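Local coordinates for 3-keto-5-aminohexanoate cleavage protein (Archaeoglobus fulgidus, PDB 3LOT) that probably cleaves 3-keto-5-aminohexanoate as a zinc-dependent enzyme of the beta-keto acid cleavage family, built on a TIM-barrel fold, at residues K102-L107 / R162-N167; A112-G117 / T169-E174; K108-T113 / G305-E310; I95-R100 / F150-K155. All blocks are in the same frame, centred on the assembly; numbering follows the deposited sequence.

Contact 1 (K102-L107 / R162-N167); sequences KVVPAL and RIFKEN
Val104 and Pro105 of helix 103-107 pack against Ile163, Phe164 and Asn167 at the C-terminal end of helix 154-166. The two helices are neighbours in the outer layer of the TIM barrel. Their short segments run almost parallel, with axes 9.3 Å apart at closest approach and 9° between directions. Each helix precedes one of two adjacent parallel strands, 111-115 and 170-175.

Val104 comes first and divides its methyls between two partners. CG1 lies anti to the backbone N (chi1 174°), and this turns it to within 3.9 Å of Ile163 CG2. The same CG1 also stands above the rim of one face of the Phe164 ring. CG2 reaches the ring obliquely, 3.9 Å from Phe164 CE1. That ring is buried over Ala112 and meets Phe114 edge-to-face.

Pro105 follows. Its CD lies 3.8 Å from Ile163 CG2, so this one methyl touches both Val104 and Pro105. Pro105 CA is 3.4 Å from Asn167 OD1, and its CB is 3.7 Å from Asn167 ND2.

The Asn167 amide is held at both ends. OD1 accepts from Lys108 NZ, just beyond the first helix. ND2 turns back and donates to Ile163 O at 2.9 Å, with an angle of 148° at the hydrogen. Asn167 N also donates to Ile163 O, and the two donors arrive from opposite faces of the carbonyl plane.

Contact 2 (A112-G117 / T169-E174); sequences ATFNMG and TKPELE
The Phe114 ring is flanked obliquely by Pro171 CB, 3.7 Å from CD2, and by Leu173 CD2, 3.6 Å from CD1. Its CG is anti to the backbone N (chi1 -163°), which lays the ring alongside both side chains, all pointing the same way. The ring also packs on Leu157 and Leu160 of helix 154-166. The other flat pair is the Asn115 amide and the Glu174 carboxylate, whose planes are 46° apart in the conformer given; Asn115 OD1 lies 3.3 Å from Glu174 CB.

These residues stand on strands 111-115 and 170-175, neighbouring parallel strands of the TIM barrel. The pairing is a parallel ladder. Ala112 N donates to Lys170 O, and Glu172 N returns a bond to Ala112 O at 3.0 Å. Phe114 N reaches Glu172 O at a bent 125°, so this rung is weak. Glu174 N then bonds to Phe114 O, and Met116 N to Glu174 O at 3.0 Å. Beyond the strand, the bent selenomethionine chain at Met116 puts SE 3.8 Å from Leu173 CD2.

The two faces differ in chemistry. Ala112, Phe114, Pro171 and Leu173 form an apolar side turned to the outer helices. Thr113, Asn115, Glu172 and Glu174 form a polar side turned to the barrel interior. There Glu174 OE1 accepts from Gln200, and both Thr113 OG1 and Asn115 ND2 bond to an unidentified ligand. This is consistent with a polar pocket wall close to the zinc ion.

Contact 3 (K108-T113 / G305-E310); sequences KPEIAT and GLKGKE
From CB, the Glu110 side chain runs out toward Gly308, and its close contacts begin at CG. The chain is extended beyond CG (chi2 -171°). CG lies 3.5 Å from Gly308 O and also touches Lys307 CG. CD lies over the same glycine, 3.4 Å from Gly308 C. At the tip the two oxygens part. OE2 accepts from Gly308 N at 2.7 Å, met on its anti side and 34° out of the carboxylate plane. OE1 forms a salt bridge with Arg301 of helix 297-304. With a shorter alanine here, the Gly308 N-H and the Arg301 guanidinium would probably lose this carboxylate, and the chain at Gly308 would be freer to move.

The contact lies where the turn after helix 103-107 enters strand 111-115. In a TIM barrel this is the end opposite the active-site mouth. The chain after helix 297-304, the last helix, passes beside it here. Gly308 has backbone angles that call for glycine.

Lys307 also spans the contact. Its straight chain carries NZ to Lys108 O at 2.9 Å, well above the carbonyl plane, and the same NZ bonds to Asp168 O. A water takes the Lys307 N-H at 2.9 Å from N and gives a proton to Glu110 O. Beside this bridge, Leu306 CD2 sits 3.6 Å from Glu110 O, and Leu306 CD1 packs against Ile111 CG2 at 4.2 Å.

Contact 4 (I95-R100 / F150-K155); sequences IPVEER and FRNTFK
Two connecting regions of the TIM barrel meet here: short helix 97-100, which follows strand 82-85, and the run from Phe150 into helix 154-166. Arg100 carries the contact. Its NH2 donates to Asn152 OD1; the modelled 2.5 Å is unusually short, and its exact value is doubtful. The oxygen lies close to the guanidinium plane, and the nitrogen sits on a lone pair of OD1. NH1 donates to Arg151 O at 3.2 Å and makes a weak bond back to Ile95 O. NE donates to Thr87 O.

The guanidinium is also packed from above and below. Phe150 CE1 stands over one face, 3.5 Å from NH2, with the ring inclined 35° to the guanidinium plane. Val97 CG2 lies over the rim of the opposite face and touches Asn152 OD1. The arginine chain is bent, and its chi1 of -101° lies away from the staggered positions. A leucine in place of Arg100 would probably leave Asn152 OD1 and Arg151 O without these donors and open a gap between Phe150 and Val97.

Two waters lie between the segments. One accepts from Val97 N at 2.6 Å and donates to Arg151 O at 3.0 Å. The other accepts from Arg151 N and lies within reach of Ile95 O.

Asn152 ND2 lies over the centre of the Phe150 ring and donates to Gly117 O, beyond strand 111-115. Phe150 itself packs on Asn115 of that strand. Thr153 is the N-cap of helix 154-166, and its OG1 also bonds to Asp147 of the second subunit.

Contacts 1 and 4 lie at opposite ends of helix 154-166, with centres 14 Å apart. Contact 2 is the strand pair beneath that helix. It joins contact 1 through Phe164 O and Thr169 N, a probable hydrogen bond of 2.9 Å. Contact 3 shares Ala112 and Thr113 with contact 2, and Lys170 N probably bonds to Glu110 O at 3.0 Å. Contacts 3 and 4 do not touch; their centres are 21 Å apart. The zinc ion, bound by His50, His52 and Glu262, is about 5 Å from the Thr113 side chain of contact 2. It is about 8 Å from the Phe150 side chain of contact 4 and about 12 Å from the side chains of Phe164 and Ile111.

Contact 1 (K102-L107 / R162-N167)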
loop_
_atom_site.group_PDB
_atom_site.type_symbol
_atom_site.label_atom_id
_atom_site.label_comp_id
_atom_site.label_asym_id
_atom_site.label_seq_id
_atom_site.Cartn_x
_atom_site.Cartn_y
_atom_site.Cartn_z
ATOM N N LYS D 102 1.322 32.089 -21.843
ATOM C CA LYS D 102 1.181 32.841 -23.128
ATOM C C LYS D 102 1.637 32.082 -24.369
ATOM O O LYS D 102 1.214 32.373 -25.489
ATOM C CB LYS D 102 1.961 34.145 -23.064
ATOM C CG LYS D 102 1.385 35.106 -22.087
ATOM C CD LYS D 102 2.105 36.434 -22.119
ATOM C CE LYS D 102 1.188 37.591 -21.619
ATOM N NZ LYS D 102 2.060 38.608 -20.922
ATOM N N VAL D 103 2.521 31.121 -24.165
ATOM C CA VAL D 103 2.968 30.265 -25.233
ATOM C C VAL D 103 1.796 29.504 -25.856
ATOM O O VAL D 103 1.855 29.207 -27.039
ATOM C CB VAL D 103 4.102 29.291 -24.742
ATOM C CG1 VAL D 103 3.559 28.162 -23.864
ATOM C CG2 VAL D 103 4.852 28.735 -25.911
ATOM N N VAL D 104 0.721 29.246 -25.091
ATOM C CA VAL D 104 -0.391 28.399 -25.578
ATOM C C VAL D 104 -1.242 29.134 -26.635
ATOM O O VAL D 104 -1.452 28.593 -27.715
ATOM C CB VAL D 104 -1.175 27.721 -24.429
ATOM C CG1 VAL D 104 -2.397 26.979 -24.933
ATOM C CG2 VAL D 104 -0.235 26.733 -23.657
ATOM N N PRO D 105 -1.642 30.382 -26.379
ATOM C CA PRO D 105 -2.350 31.120 -27.417
ATOM C C PRO D 105 -1.452 31.591 -28.572
ATOM O O PRO D 105 -1.912 31.679 -29.722
ATOM C CB PRO D 105 -2.937 32.315 -26.654
ATOM C CG PRO D 105 -2.130 32.390 -25.407
ATOM C CD PRO D 105 -1.883 30.985 -25.064
ATOM N N ALA D 106 -0.187 31.859 -28.282
ATOM C CA ALA D 106 0.773 32.211 -29.333
ATOM C C ALA D 106 1.031 31.051 -30.304
ATOM O O ALA D 106 0.982 31.221 -31.539
ATOM C CB ALA D 106 2.062 32.726 -28.728
ATOM N N LEU D 107 1.329 29.873 -29.757
ATOM C CA LEU D 107 1.730 28.720 -30.574
ATOM C C LEU D 107 0.623 27.701 -30.840
ATOM O O LEU D 107 0.744 26.914 -31.773
ATOM C CB LEU D 107 2.961 27.995 -29.981
ATOM C CG LEU D 107 4.363 28.560 -30.290
ATOM C CD1 LEU D 107 4.499 29.927 -29.787
ATOM C CD2 LEU D 107 5.435 27.668 -29.717
ATOM N N ARG D 162 -9.201 26.993 -19.275
ATOM C CA ARG D 162 -9.875 27.687 -20.342
ATOM C C ARG D 162 -8.993 28.061 -21.512
ATOM O O ARG D 162 -9.391 27.901 -22.659
ATOM C CB ARG D 162 -10.527 28.953 -19.828
ATOM C CG ARG D 162 -11.772 28.681 -18.993
ATOM C CD ARG D 162 -12.511 30.008 -18.680
ATOM N NE ARG D 162 -11.898 30.707 -17.538
ATOM C CZ ARG D 162 -12.073 30.375 -16.250
ATOM N NH1 ARG D 162 -12.857 29.343 -15.906
ATOM N NH2 ARG D 162 -11.445 31.076 -15.292
ATOM N N ILE D 163 -7.796 28.542 -21.213
ATOM C CA ILE D 163 -6.811 28.852 -22.224
ATOM C C ILE D 163 -6.486 27.630 -23.105
ATOM O O ILE D 163 -6.401 27.739 -24.346
ATOM C CB ILE D 163 -5.523 29.439 -21.591
ATOM C CG1 ILE D 163 -5.776 30.852 -21.093
ATOM C CG2 ILE D 163 -4.400 29.461 -22.617
ATOM C CD1 ILE D 163 -4.797 31.320 -20.023
ATOM N N PHE D 164 -6.327 26.463 -22.482
ATOM C CA PHE D 164 -6.012 25.245 -23.248
ATOM C C PHE D 164 -7.168 24.882 -24.156
ATOM O O PHE D 164 -6.971 24.581 -25.332
ATOM C CB PHE D 164 -5.662 24.069 -22.317
ATOM C CG PHE D 164 -4.228 24.052 -21.879
ATOM C CD1 PHE D 164 -3.659 25.167 -21.254
ATOM C CD2 PHE D 164 -3.429 22.913 -22.077
ATOM C CE1 PHE D 164 -2.295 25.145 -20.808
ATOM C CE2 PHE D 164 -2.094 22.897 -21.642
ATOM C CZ PHE D 164 -1.537 24.023 -21.014
ATOM N N LYS D 165 -8.384 24.944 -23.633
ATOM C CA LYS D 165 -9.559 24.640 -24.465
ATOM C C LYS D 165 -9.700 25.607 -25.636
ATOM O O LYS D 165 -10.037 25.206 -26.732
ATOM C CB LYS D 165 -10.819 24.689 -23.600
ATOM C CG LYS D 165 -11.031 23.448 -22.759
ATOM C CD LYS D 165 -12.134 23.654 -21.762
ATOM C CE LYS D 165 -12.297 22.421 -20.881
ATOM N NZ LYS D 165 -13.354 22.643 -19.876
ATOM N N GLU D 166 -9.472 26.884 -25.393
ATOM C CA GLU D 166 -9.589 27.926 -26.443
ATOM C C GLU D 166 -8.651 27.710 -27.625
ATOM O O GLU D 166 -8.943 28.072 -28.740
ATOM C CB GLU D 166 -9.257 29.274 -25.834
ATOM C CG GLU D 166 -10.340 29.810 -24.964
ATOM C CD GLU D 166 -9.888 30.981 -24.093
ATOM O OE1 GLU D 166 -8.734 31.435 -24.264
ATOM O OE2 GLU D 166 -10.698 31.451 -23.234
ATOM N N ASN D 167 -7.494 27.150 -27.362
ATOM C CA ASN D 167 -6.473 26.978 -28.379
ATOM C C ASN D 167 -6.310 25.517 -28.763
ATOM O O ASN D 167 -5.330 25.144 -29.442
ATOM C CB ASN D 167 -5.148 27.560 -27.872
ATOM C CG ASN D 167 -5.235 29.053 -27.641
ATOM O OD1 ASN D 167 -5.214 29.827 -28.611
ATOM N ND2 ASN D 167 -5.316 29.476 -26.367
#

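Contact 2 (A112-G117 / T169-E174)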
loop_
_atom_site.group_PDB
_atom_site.type_symbol
_atom_site.label_atom_id
_atom_site.label_comp_id
_atom_site.label_asym_id
_atom_site.label_seq_id
_atom_site.Cartn_x
_atom_site.Cartn_y
_atom_site.Cartn_z
ATOM N N ALA D 112 0.609 20.685 -24.019
ATOM C CA ALA D 112 1.501 21.515 -23.222
ATOM C C ALA D 112 1.366 21.169 -21.740
ATOM O O ALA D 112 0.358 20.591 -21.327
ATOM C CB ALA D 112 1.260 22.961 -23.438
ATOM N N THR D 113 2.387 21.480 -20.949
ATOM C CA THR D 113 2.347 21.011 -19.577
ATOM C C THR D 113 1.464 21.957 -18.757
ATOM O O THR D 113 1.317 23.122 -19.101
ATOM C CB THR D 113 3.752 20.773 -18.961
ATOM O OG1 THR D 113 4.512 21.971 -18.893
ATOM C CG2 THR D 113 4.497 19.786 -19.796
ATOM N N PHE D 114 0.896 21.407 -17.684
ATOM C CA PHE D 114 -0.171 21.998 -16.888
ATOM C C PHE D 114 0.088 21.492 -15.466
ATOM O O PHE D 114 -0.410 20.441 -15.105
ATOM C CB PHE D 114 -1.518 21.449 -17.410
ATOM C CG PHE D 114 -2.731 22.230 -16.998
ATOM C CD1 PHE D 114 -3.121 22.276 -15.687
ATOM C CD2 PHE D 114 -3.495 22.863 -17.951
ATOM C CE1 PHE D 114 -4.272 22.948 -15.319
ATOM C CE2 PHE D 114 -4.661 23.537 -17.625
ATOM C CZ PHE D 114 -5.079 23.590 -16.294
ATOM N N ASN D 115 0.896 22.244 -14.713
ATOM C CA ASN D 115 1.280 21.944 -13.318
ATOM C C ASN D 115 0.164 22.128 -12.258
ATOM O O ASN D 115 -0.513 23.173 -12.204
ATOM C CB ASN D 115 2.455 22.796 -13.002
ATOM C CG ASN D 115 3.614 22.472 -13.909
ATOM O OD1 ASN D 115 4.333 21.483 -13.667
ATOM N ND2 ASN D 115 3.803 23.284 -14.983
HETATM N N MSE D 116 -0.042 21.102 -11.447
HETATM C CA MSE D 116 -1.313 20.977 -10.692
HETATM C C MSE D 116 -1.302 21.395 -9.227
HETATM O O MSE D 116 -2.228 21.047 -8.490
HETATM C CB MSE D 116 -1.795 19.536 -10.800
HETATM C CG MSE D 116 -2.262 19.177 -12.131
HETATM SE SE MSE D 116 -3.866 20.161 -12.599
HETATM C CE MSE D 116 -4.908 19.948 -11.029
ATOM N N GLY D 117 -0.320 22.172 -8.799
ATOM C CA GLY D 117 -0.413 22.805 -7.475
ATOM C C GLY D 117 0.729 23.736 -7.161
ATOM O O GLY D 117 1.752 23.687 -7.836
ATOM N N THR D 169 -5.545 22.898 -27.160
ATOM C CA THR D 169 -4.307 22.293 -26.654
ATOM C C THR D 169 -4.636 21.297 -25.548
ATOM O O THR D 169 -5.409 21.603 -24.650
ATOM C CB THR D 169 -3.357 23.362 -26.125
ATOM O OG1 THR D 169 -3.035 24.298 -27.162
ATOM C CG2 THR D 169 -2.050 22.730 -25.580
ATOM N N LYS D 170 -4.060 20.099 -25.608
ATOM C CA LYS D 170 -4.312 19.106 -24.582
ATOM C C LYS D 170 -3.434 19.383 -23.370
ATOM O O LYS D 170 -2.220 19.550 -23.506
ATOM C CB LYS D 170 -4.017 17.688 -25.027
ATOM C CG LYS D 170 -4.518 16.681 -23.982
ATOM C CD LYS D 170 -4.474 15.261 -24.433
ATOM C CE LYS D 170 -5.056 14.281 -23.354
ATOM N NZ LYS D 170 -6.524 14.391 -23.218
ATOM N N PRO D 171 -4.040 19.384 -22.176
ATOM C CA PRO D 171 -3.253 19.472 -20.966
ATOM C C PRO D 171 -2.537 18.173 -20.616
ATOM O O PRO D 171 -3.121 17.085 -20.604
ATOM C CB PRO D 171 -4.309 19.800 -19.885
ATOM C CG PRO D 171 -5.515 20.181 -20.625
ATOM C CD PRO D 171 -5.480 19.480 -21.892
ATOM N N GLU D 172 -1.261 18.298 -20.309
ATOM C CA GLU D 172 -0.529 17.220 -19.683
ATOM C C GLU D 172 -0.328 17.667 -18.253
ATOM O O GLU D 172 0.393 18.624 -18.013
ATOM C CB GLU D 172 0.810 17.008 -20.352
ATOM C CG GLU D 172 1.614 15.903 -19.683
ATOM C CD GLU D 172 2.890 15.575 -20.391
ATOM O OE1 GLU D 172 3.876 16.275 -20.146
ATOM O OE2 GLU D 172 2.928 14.571 -21.115
ATOM N N LEU D 173 -0.923 16.927 -17.314
ATOM C CA LEU D 173 -1.193 17.448 -15.982
ATOM C C LEU D 173 -0.097 16.949 -15.082
ATOM O O LEU D 173 -0.087 15.789 -14.729
ATOM C CB LEU D 173 -2.552 16.955 -15.508
ATOM C CG LEU D 173 -3.762 17.368 -16.395
ATOM C CD1 LEU D 173 -4.943 16.507 -16.032
ATOM C CD2 LEU D 173 -4.078 18.849 -16.190
ATOM N N GLU D 174 0.795 17.843 -14.702
ATOM C CA GLU D 174 2.008 17.451 -14.012
ATOM C C GLU D 174 1.647 17.377 -12.543
ATOM O O GLU D 174 1.072 18.340 -12.000
ATOM C CB GLU D 174 3.110 18.481 -14.232
ATOM C CG GLU D 174 3.230 19.003 -15.674
ATOM C CD GLU D 174 3.539 17.931 -16.703
ATOM O OE1 GLU D 174 4.061 16.853 -16.337
ATOM O OE2 GLU D 174 3.243 18.173 -17.899
#

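Contact 3 (K108-T113 / G305-E310)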
loop_
_atom_site.group_PDB
_atom_site.type_symbol
_atom_site.label_atom_id
_atom_site.label_comp_id
_atom_site.label_asym_id
_atom_site.label_seq_id
_atom_site.Cartn_x
_atom_site.Cartn_y
_atom_site.Cartn_z
ATOM N N LYS D 108 -0.429 27.695 -30.037
ATOM C CA LYS D 108 -1.483 26.664 -30.122
ATOM C C LYS D 108 -0.929 25.262 -30.338
ATOM O O LYS D 108 -1.213 24.615 -31.335
ATOM C CB LYS D 108 -2.488 27.041 -31.221
ATOM C CG LYS D 108 -3.098 28.401 -31.053
ATOM C CD LYS D 108 -3.987 28.733 -32.229
ATOM C CE LYS D 108 -5.011 29.773 -31.924
ATOM N NZ LYS D 108 -4.418 30.981 -31.295
ATOM N N PRO D 109 -0.087 24.785 -29.405
ATOM C CA PRO D 109 0.501 23.481 -29.570
ATOM C C PRO D 109 -0.523 22.376 -29.350
ATOM O O PRO D 109 -1.604 22.610 -28.792
ATOM C CB PRO D 109 1.574 23.419 -28.449
ATOM C CG PRO D 109 1.046 24.343 -27.384
ATOM C CD PRO D 109 0.290 25.422 -28.127
ATOM N N GLU D 110 -0.164 21.177 -29.782
ATOM C CA GLU D 110 -1.005 20.003 -29.605
ATOM C C GLU D 110 -1.161 19.616 -28.142
ATOM O O GLU D 110 -2.205 19.106 -27.748
ATOM C CB GLU D 110 -0.433 18.800 -30.359
ATOM C CG GLU D 110 -0.399 18.916 -31.917
ATOM C CD GLU D 110 -0.022 17.600 -32.567
ATOM O OE1 GLU D 110 1.195 17.338 -32.717
ATOM O OE2 GLU D 110 -0.920 16.803 -32.909
ATOM N N ILE D 111 -0.097 19.780 -27.367
ATOM C CA ILE D 111 -0.094 19.393 -25.961
ATOM C C ILE D 111 0.898 20.343 -25.262
ATOM O O ILE D 111 1.879 20.823 -25.877
ATOM C CB ILE D 111 0.256 17.873 -25.837
ATOM C CG1 ILE D 111 0.235 17.386 -24.380
ATOM C CG2 ILE D 111 1.638 17.536 -26.523
ATOM C CD1 ILE D 111 0.036 15.923 -24.271
ATOM N N ALA D 112 0.609 20.685 -24.019
ATOM C CA ALA D 112 1.501 21.515 -23.222
ATOM C C ALA D 112 1.366 21.169 -21.740
ATOM O O ALA D 112 0.358 20.591 -21.327
ATOM C CB ALA D 112 1.260 22.961 -23.438
ATOM N N THR D 113 2.387 21.480 -20.949
ATOM C CA THR D 113 2.347 21.011 -19.577
ATOM C C THR D 113 1.464 21.957 -18.757
ATOM O O THR D 113 1.317 23.122 -19.101
ATOM C CB THR D 113 3.752 20.773 -18.961
ATOM O OG1 THR D 113 4.512 21.971 -18.893
ATOM C CG2 THR D 113 4.497 19.786 -19.796
ATOM N N GLY D 305 -5.362 11.582 -28.302
ATOM C CA GLY D 305 -6.399 12.392 -28.975
ATOM C C GLY D 305 -5.960 13.796 -29.364
ATOM O O GLY D 305 -6.656 14.760 -29.098
ATOM N N LEU D 306 -4.784 13.906 -29.983
ATOM C CA LEU D 306 -4.184 15.200 -30.288
ATOM C C LEU D 306 -4.639 15.703 -31.639
ATOM O O LEU D 306 -5.064 14.915 -32.474
ATOM C CB LEU D 306 -2.663 15.113 -30.238
ATOM C CG LEU D 306 -2.083 14.675 -28.893
ATOM C CD1 LEU D 306 -0.544 14.812 -28.910
ATOM C CD2 LEU D 306 -2.776 15.546 -27.846
ATOM N N LYS D 307 -4.522 17.002 -31.872
ATOM C CA LYS D 307 -5.196 17.614 -33.041
ATOM C C LYS D 307 -4.509 17.412 -34.388
ATOM O O LYS D 307 -5.177 17.470 -35.467
ATOM C CB LYS D 307 -5.480 19.082 -32.791
ATOM C CG LYS D 307 -4.285 20.033 -32.786
ATOM C CD LYS D 307 -4.693 21.366 -32.241
ATOM C CE LYS D 307 -3.507 22.256 -31.942
ATOM N NZ LYS D 307 -3.951 23.579 -31.456
ATOM N N GLY D 308 -3.208 17.157 -34.365
ATOM C CA GLY D 308 -2.457 16.960 -35.613
ATOM C C GLY D 308 -1.287 17.914 -35.761
ATOM O O GLY D 308 -1.336 19.058 -35.295
ATOM N N LYS D 309 -0.241 17.455 -36.445
ATOM C CA LYS D 309 1.050 18.194 -36.500
ATOM C C LYS D 309 0.924 19.537 -37.178
ATOM O O LYS D 309 1.635 20.493 -36.848
ATOM C CB LYS D 309 2.171 17.350 -37.182
ATOM C CG LYS D 309 2.057 17.141 -38.695
ATOM C CD LYS D 309 3.053 16.071 -39.193
ATOM C CE LYS D 309 2.783 15.663 -40.663
ATOM N NZ LYS D 309 3.313 14.287 -41.071
ATOM N N GLU D 310 0.016 19.610 -38.134
ATOM C CA GLU D 310 -0.174 20.839 -38.903
ATOM C C GLU D 310 -1.298 21.753 -38.395
ATOM O O GLU D 310 -1.544 22.785 -38.987
ATOM C CB GLU D 310 -0.497 20.487 -40.362
ATOM C CG GLU D 310 0.639 19.827 -41.132
ATOM C CD GLU D 310 1.809 20.751 -41.334
ATOM O OE1 GLU D 310 1.737 21.977 -41.028
ATOM O OE2 GLU D 310 2.830 20.232 -41.778
HETATM O O HOH W 1 -4.199 18.575 -29.477
#

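Contact 4 (I95-R100 / F150-K155)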
loop_
_atom_site.group_PDB
_atom_site.type_symbol
_atom_site.label_atom_id
_atom_site.label_comp_id
_atom_site.label_asym_id
_atom_site.label_seq_id
_atom_site.Cartn_x
_atom_site.Cartn_y
_atom_site.Cartn_z
ATOM N N ILE D 95 7.953 33.312 -11.974
ATOM C CA ILE D 95 7.098 33.838 -13.069
ATOM C C ILE D 95 5.694 33.240 -12.932
ATOM O O ILE D 95 5.584 32.009 -12.830
ATOM C CB ILE D 95 7.664 33.493 -14.516
ATOM C CG1 ILE D 95 9.008 34.193 -14.772
ATOM C CG2 ILE D 95 6.633 33.844 -15.634
ATOM C CD1 ILE D 95 9.606 33.858 -16.120
ATOM N N PRO D 96 4.623 34.088 -12.943
ATOM C CA PRO D 96 3.269 33.492 -12.741
ATOM C C PRO D 96 2.705 32.674 -13.952
ATOM O O PRO D 96 3.213 32.749 -15.075
ATOM C CB PRO D 96 2.366 34.723 -12.421
ATOM C CG PRO D 96 3.093 35.928 -12.886
ATOM C CD PRO D 96 4.571 35.562 -13.155
ATOM N N VAL D 97 1.640 31.921 -13.713
ATOM C CA VAL D 97 0.978 31.138 -14.800
ATOM C C VAL D 97 0.431 31.993 -15.983
ATOM O O VAL D 97 0.686 31.684 -17.153
ATOM C CB VAL D 97 -0.136 30.209 -14.186
ATOM C CG1 VAL D 97 -1.197 29.760 -15.240
ATOM C CG2 VAL D 97 0.530 29.027 -13.500
ATOM N N GLU D 98 -0.303 33.060 -15.696
ATOM C CA GLU D 98 -0.824 33.902 -16.774
ATOM C C GLU D 98 0.293 34.403 -17.756
ATOM O O GLU D 98 -0.011 34.717 -18.935
ATOM C CB GLU D 98 -1.621 35.064 -16.191
ATOM N N GLU D 99 1.552 34.459 -17.290
ATOM C CA GLU D 99 2.673 34.888 -18.155
ATOM C C GLU D 99 3.320 33.678 -18.792
ATOM O O GLU D 99 3.642 33.714 -19.973
ATOM C CB GLU D 99 3.704 35.743 -17.379
ATOM C CG GLU D 99 4.920 36.250 -18.191
ATOM C CD GLU D 99 4.564 37.182 -19.345
ATOM O OE1 GLU D 99 3.537 37.883 -19.259
ATOM O OE2 GLU D 99 5.337 37.214 -20.328
ATOM N N ARG D 100 3.471 32.603 -18.006
ATOM C CA ARG D 100 3.998 31.303 -18.482
ATOM C C ARG D 100 3.073 30.687 -19.517
ATOM O O ARG D 100 3.523 30.015 -20.479
ATOM C CB ARG D 100 4.118 30.322 -17.288
ATOM C CG ARG D 100 5.541 30.095 -16.652
ATOM C CD ARG D 100 5.467 29.832 -15.100
ATOM N NE ARG D 100 4.583 28.712 -14.833
ATOM C CZ ARG D 100 3.993 28.365 -13.680
ATOM N NH1 ARG D 100 4.165 28.999 -12.520
ATOM N NH2 ARG D 100 3.207 27.295 -13.713
ATOM N N PHE D 150 6.780 27.736 -6.556
ATOM C CA PHE D 150 6.273 27.386 -7.890
ATOM C C PHE D 150 4.769 27.412 -7.786
ATOM O O PHE D 150 4.163 26.487 -7.236
ATOM C CB PHE D 150 6.758 25.996 -8.255
ATOM C CG PHE D 150 6.373 25.533 -9.595
ATOM C CD1 PHE D 150 6.341 26.392 -10.687
ATOM C CD2 PHE D 150 6.086 24.185 -9.799
ATOM C CE1 PHE D 150 5.968 25.922 -11.961
ATOM C CE2 PHE D 150 5.730 23.688 -11.057
ATOM C CZ PHE D 150 5.660 24.564 -12.146
ATOM N N ARG D 151 4.173 28.468 -8.314
ATOM C CA ARG D 151 2.815 28.848 -7.975
ATOM C C ARG D 151 1.779 28.392 -9.025
ATOM O O ARG D 151 1.901 28.711 -10.216
ATOM C CB ARG D 151 2.778 30.372 -7.829
ATOM C CG ARG D 151 1.419 30.961 -7.400
ATOM C CD ARG D 151 1.251 32.396 -7.840
ATOM N NE ARG D 151 -0.038 32.899 -7.361
ATOM C CZ ARG D 151 -0.248 33.348 -6.128
ATOM N NH1 ARG D 151 0.750 33.384 -5.236
ATOM N NH2 ARG D 151 -1.455 33.789 -5.789
ATOM N N ASN D 152 0.752 27.665 -8.583
ATOM C CA ASN D 152 -0.316 27.240 -9.479
ATOM C C ASN D 152 -1.581 27.101 -8.636
ATOM O O ASN D 152 -1.922 26.006 -8.194
ATOM C CB ASN D 152 0.031 25.922 -10.206
ATOM C CG ASN D 152 1.415 25.958 -10.903
ATOM O OD1 ASN D 152 1.504 26.357 -12.078
ATOM N ND2 ASN D 152 2.502 25.490 -10.191
ATOM N N THR D 153 -2.224 28.225 -8.376
ATOM C CA THR D 153 -3.386 28.270 -7.524
ATOM C C THR D 153 -4.629 27.745 -8.247
ATOM O O THR D 153 -4.606 27.572 -9.448
ATOM C CB THR D 153 -3.716 29.711 -7.076
ATOM O OG1 THR D 153 -4.168 30.470 -8.193
ATOM C CG2 THR D 153 -2.503 30.407 -6.398
ATOM N N PHE D 154 -5.692 27.466 -7.511
ATOM C CA PHE D 154 -6.894 26.978 -8.133
ATOM C C PHE D 154 -7.442 28.018 -9.093
ATOM O O PHE D 154 -7.864 27.696 -10.202
ATOM C CB PHE D 154 -7.920 26.546 -7.087
ATOM C CG PHE D 154 -7.581 25.244 -6.449
ATOM C CD1 PHE D 154 -7.729 24.069 -7.142
ATOM C CD2 PHE D 154 -7.094 25.189 -5.147
ATOM C CE1 PHE D 154 -7.415 22.853 -6.560
ATOM C CE2 PHE D 154 -6.765 23.981 -4.568
ATOM C CZ PHE D 154 -6.911 22.800 -5.296
ATOM N N LYS D 155 -7.382 29.289 -8.717
ATOM C CA LYS D 155 -7.725 30.349 -9.666
ATOM C C LYS D 155 -6.855 30.321 -10.933
ATOM O O LYS D 155 -7.357 30.498 -12.041
ATOM C CB LYS D 155 -7.605 31.735 -9.027
ATOM C CG LYS D 155 -8.306 32.816 -9.851
ATOM C CD LYS D 155 -8.212 34.156 -9.139
ATOM C CE LYS D 155 -8.854 35.278 -9.942
ATOM N NZ LYS D 155 -8.258 36.636 -9.595
HETATM O O HOH W 2 5.744 30.502 -10.099
HETATM O O HOH W 3 0.914 31.356 -11.231
#